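Local coordinates for TRAP dicarboxylate transporter, DctP subunit (Anaerococcus prevoti, PDB 4N91), which binds D-glucuronate, in either anomeric form, as the extracytoplasmic solute-binding subunit of a TRAP transporter, probably delivering it for uptake, at residues H123-P128 with P241-A246. Numbering follows the deposited sequence.
With BDP (beta-D-glucopyranuronic acid), chain C.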
loop_
_atom_site.group_PDB
_atom_site.type_symbol
_atom_site.label_atom_id
_atom_site.label_comp_id
_atom_site.label_asym_id
_atom_site.label_seq_id
_atom_site.Cartn_x
_atom_site.Cartn_y
_atom_site.Cartn_z
ATOM N N HIS A 123 -10.284 -10.899 -3.236
ATOM C CA HIS A 123 -10.483 -11.828 -4.335
ATOM C C HIS A 123 -9.899 -11.282 -5.626
ATOM O O HIS A 123 -9.352 -12.037 -6.418
ATOM C CB HIS A 123 -11.959 -12.163 -4.510
ATOM C CG HIS A 123 -12.437 -13.216 -3.562
ATOM N ND1 HIS A 123 -12.965 -12.922 -2.322
ATOM C CD2 HIS A 123 -12.419 -14.566 -3.656
ATOM C CE1 HIS A 123 -13.281 -14.048 -1.705
ATOM N NE2 HIS A 123 -12.956 -15.059 -2.492
ATOM N N VAL A 124 -10.024 -9.972 -5.828
ATOM C CA VAL A 124 -9.393 -9.320 -6.963
ATOM C C VAL A 124 -7.877 -9.505 -6.956
ATOM O O VAL A 124 -7.306 -9.911 -7.967
ATOM C CB VAL A 124 -9.772 -7.817 -7.052
ATOM C CG1 VAL A 124 -8.845 -7.060 -8.005
ATOM C CG2 VAL A 124 -11.224 -7.682 -7.508
HETATM N N MSE A 125 -7.230 -9.248 -5.819
HETATM C CA MSE A 125 -5.777 -9.284 -5.726
HETATM C C MSE A 125 -5.262 -10.719 -5.842
HETATM O O MSE A 125 -4.096 -10.928 -6.186
HETATM C CB MSE A 125 -5.310 -8.652 -4.403
HETATM C CG MSE A 125 -5.680 -7.193 -4.242
HETATM SE SE MSE A 125 -5.174 -6.064 -5.767
HETATM C CE MSE A 125 -3.224 -6.411 -5.798
ATOM N N ASP A 126 -6.130 -11.692 -5.553
ATOM C CA ASP A 126 -5.766 -13.103 -5.627
ATOM C C ASP A 126 -6.100 -13.704 -7.008
ATOM O O ASP A 126 -5.871 -14.877 -7.233
ATOM C CB ASP A 126 -6.488 -13.908 -4.545
ATOM C CG ASP A 126 -5.869 -13.740 -3.175
ATOM O OD1 ASP A 126 -4.680 -13.356 -3.092
ATOM O OD2 ASP A 126 -6.569 -14.014 -2.185
ATOM N N ASP A 127 -6.662 -12.902 -7.902
ATOM C CA ASP A 127 -7.021 -13.384 -9.241
ATOM C C ASP A 127 -5.873 -13.121 -10.217
ATOM O O ASP A 127 -5.630 -11.990 -10.614
ATOM C CB ASP A 127 -8.297 -12.701 -9.723
ATOM C CG ASP A 127 -8.837 -13.296 -11.042
ATOM O OD1 ASP A 127 -8.068 -13.908 -11.807
ATOM O OD2 ASP A 127 -10.035 -13.125 -11.318
ATOM N N PRO A 128 -5.167 -14.182 -10.629
ATOM C CA PRO A 128 -3.995 -13.996 -11.482
ATOM C C PRO A 128 -4.343 -13.358 -12.825
ATOM O O PRO A 128 -3.498 -12.714 -13.423
ATOM C CB PRO A 128 -3.483 -15.427 -11.709
ATOM C CG PRO A 128 -4.217 -16.279 -10.750
ATOM C CD PRO A 128 -5.498 -15.601 -10.443
ATOM N N PRO A 241 -3.261 -1.776 -2.290
ATOM C CA PRO A 241 -2.380 -2.879 -1.902
ATOM C C PRO A 241 -0.935 -2.452 -1.803
ATOM O O PRO A 241 -0.489 -1.591 -2.565
ATOM C CB PRO A 241 -2.562 -3.897 -3.040
ATOM C CG PRO A 241 -2.960 -3.054 -4.244
ATOM C CD PRO A 241 -3.791 -1.920 -3.658
ATOM N N ASP A 242 -0.202 -3.058 -0.884
ATOM C CA ASP A 242 1.249 -3.036 -0.932
ATOM C C ASP A 242 1.689 -4.137 -1.897
ATOM O O ASP A 242 1.097 -5.235 -1.943
ATOM C CB ASP A 242 1.844 -3.254 0.464
ATOM C CG ASP A 242 1.740 -2.039 1.360
ATOM O OD1 ASP A 242 1.712 -0.886 0.847
ATOM O OD2 ASP A 242 1.730 -2.238 2.597
ATOM N N ILE A 243 2.696 -3.837 -2.697
ATOM C CA ILE A 243 3.166 -4.762 -3.720
ATOM C C ILE A 243 4.594 -5.177 -3.412
ATOM O O ILE A 243 5.449 -4.335 -3.118
ATOM C CB ILE A 243 3.141 -4.109 -5.113
ATOM C CG1 ILE A 243 1.763 -3.497 -5.396
ATOM C CG2 ILE A 243 3.533 -5.121 -6.185
ATOM C CD1 ILE A 243 0.613 -4.494 -5.495
ATOM N N VAL A 244 4.857 -6.477 -3.456
ATOM C CA VAL A 244 6.218 -6.968 -3.349
ATOM C C VAL A 244 6.790 -7.023 -4.747
ATOM O O VAL A 244 6.247 -7.721 -5.615
ATOM C CB VAL A 244 6.243 -8.363 -2.719
ATOM C CG1 VAL A 244 7.651 -8.828 -2.500
ATOM C CG2 VAL A 244 5.445 -8.353 -1.406
ATOM N N ILE A 245 7.844 -6.248 -4.979
ATOM C CA ILE A 245 8.464 -6.206 -6.289
ATOM C C ILE A 245 9.855 -6.814 -6.228
ATOM O O ILE A 245 10.552 -6.695 -5.230
ATOM C CB ILE A 245 8.522 -4.759 -6.883
ATOM C CG1 ILE A 245 9.341 -3.819 -6.010
ATOM C CG2 ILE A 245 7.125 -4.212 -7.124
ATOM C CD1 ILE A 245 9.658 -2.487 -6.689
ATOM N N ALA A 246 10.238 -7.491 -7.303
ATOM C CA ALA A 246 11.558 -8.091 -7.407
ATOM C C ALA A 246 12.276 -7.599 -8.665
ATOM O O ALA A 246 11.648 -7.350 -9.697
ATOM C CB ALA A 246 11.426 -9.608 -7.437
HETATM C C1 BDP C . 1.001 2.160 4.501
HETATM C C2 BDP C . 1.523 1.272 3.468
HETATM C C3 BDP C . 2.936 1.644 3.125
HETATM C C4 BDP C . 3.018 2.996 2.664
HETATM C C5 BDP C . 2.433 3.896 3.681
HETATM C C6 BDP C . 2.348 5.361 3.179
HETATM O O2 BDP C . 1.659 -0.006 4.207
HETATM O O3 BDP C . 3.463 0.723 2.115
HETATM O O4 BDP C . 4.249 3.390 2.332
HETATM O O5 BDP C . 1.055 3.497 4.002
HETATM O O6A BDP C . 3.431 5.857 2.799
HETATM O O1 BDP C . -0.428 1.922 4.571
HETATM O O6B BDP C . 1.301 6.013 3.390
#
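M125, a selenomethionine in the last turn of helix 118-125, reaches across to P241 and I243 with the end of its side chain. Its methyl CE lies 3.7 Å from CG of the P241 ring and also meets P241 CB, while SE stands 4.0 Å from the same P241 CG; the two side chains cross at about a right angle. Bends at chi2 (-51°) and chi3 (-58°) curl the chain and bring CE to the proline. This is the tight part, buried, with only apolar atoms meeting across it; F109 lies against both M125 and P241, and W148 against M125. The contact slackens toward I243, whose CD1 comes no nearer than 4.3 Å to M125 CE. Beyond the helix end the chain turns outward to exposed D126, which salt-bridges R274, and to D127, the N-cap of helix 128-135. On the strand, D242 points the other way, into the sugar site: OD1 lies 2.7 Å from O3 of the beta-D-glucuronate and OD2 2.8 Å from its O2, one carboxylate oxygen to each of two neighbouring hydroxyls. With an alanine here, O2 and O3 would probably lose both carboxylate partners, leaving the ring less firmly held. M125 thus packs just ahead of strand 242-247, antiparallel between strands 91-95 and 143-149, and D242 reaches the sugar from its first residue, in the periplasmic-binding-protein fold of this TRAP solute-binding protein.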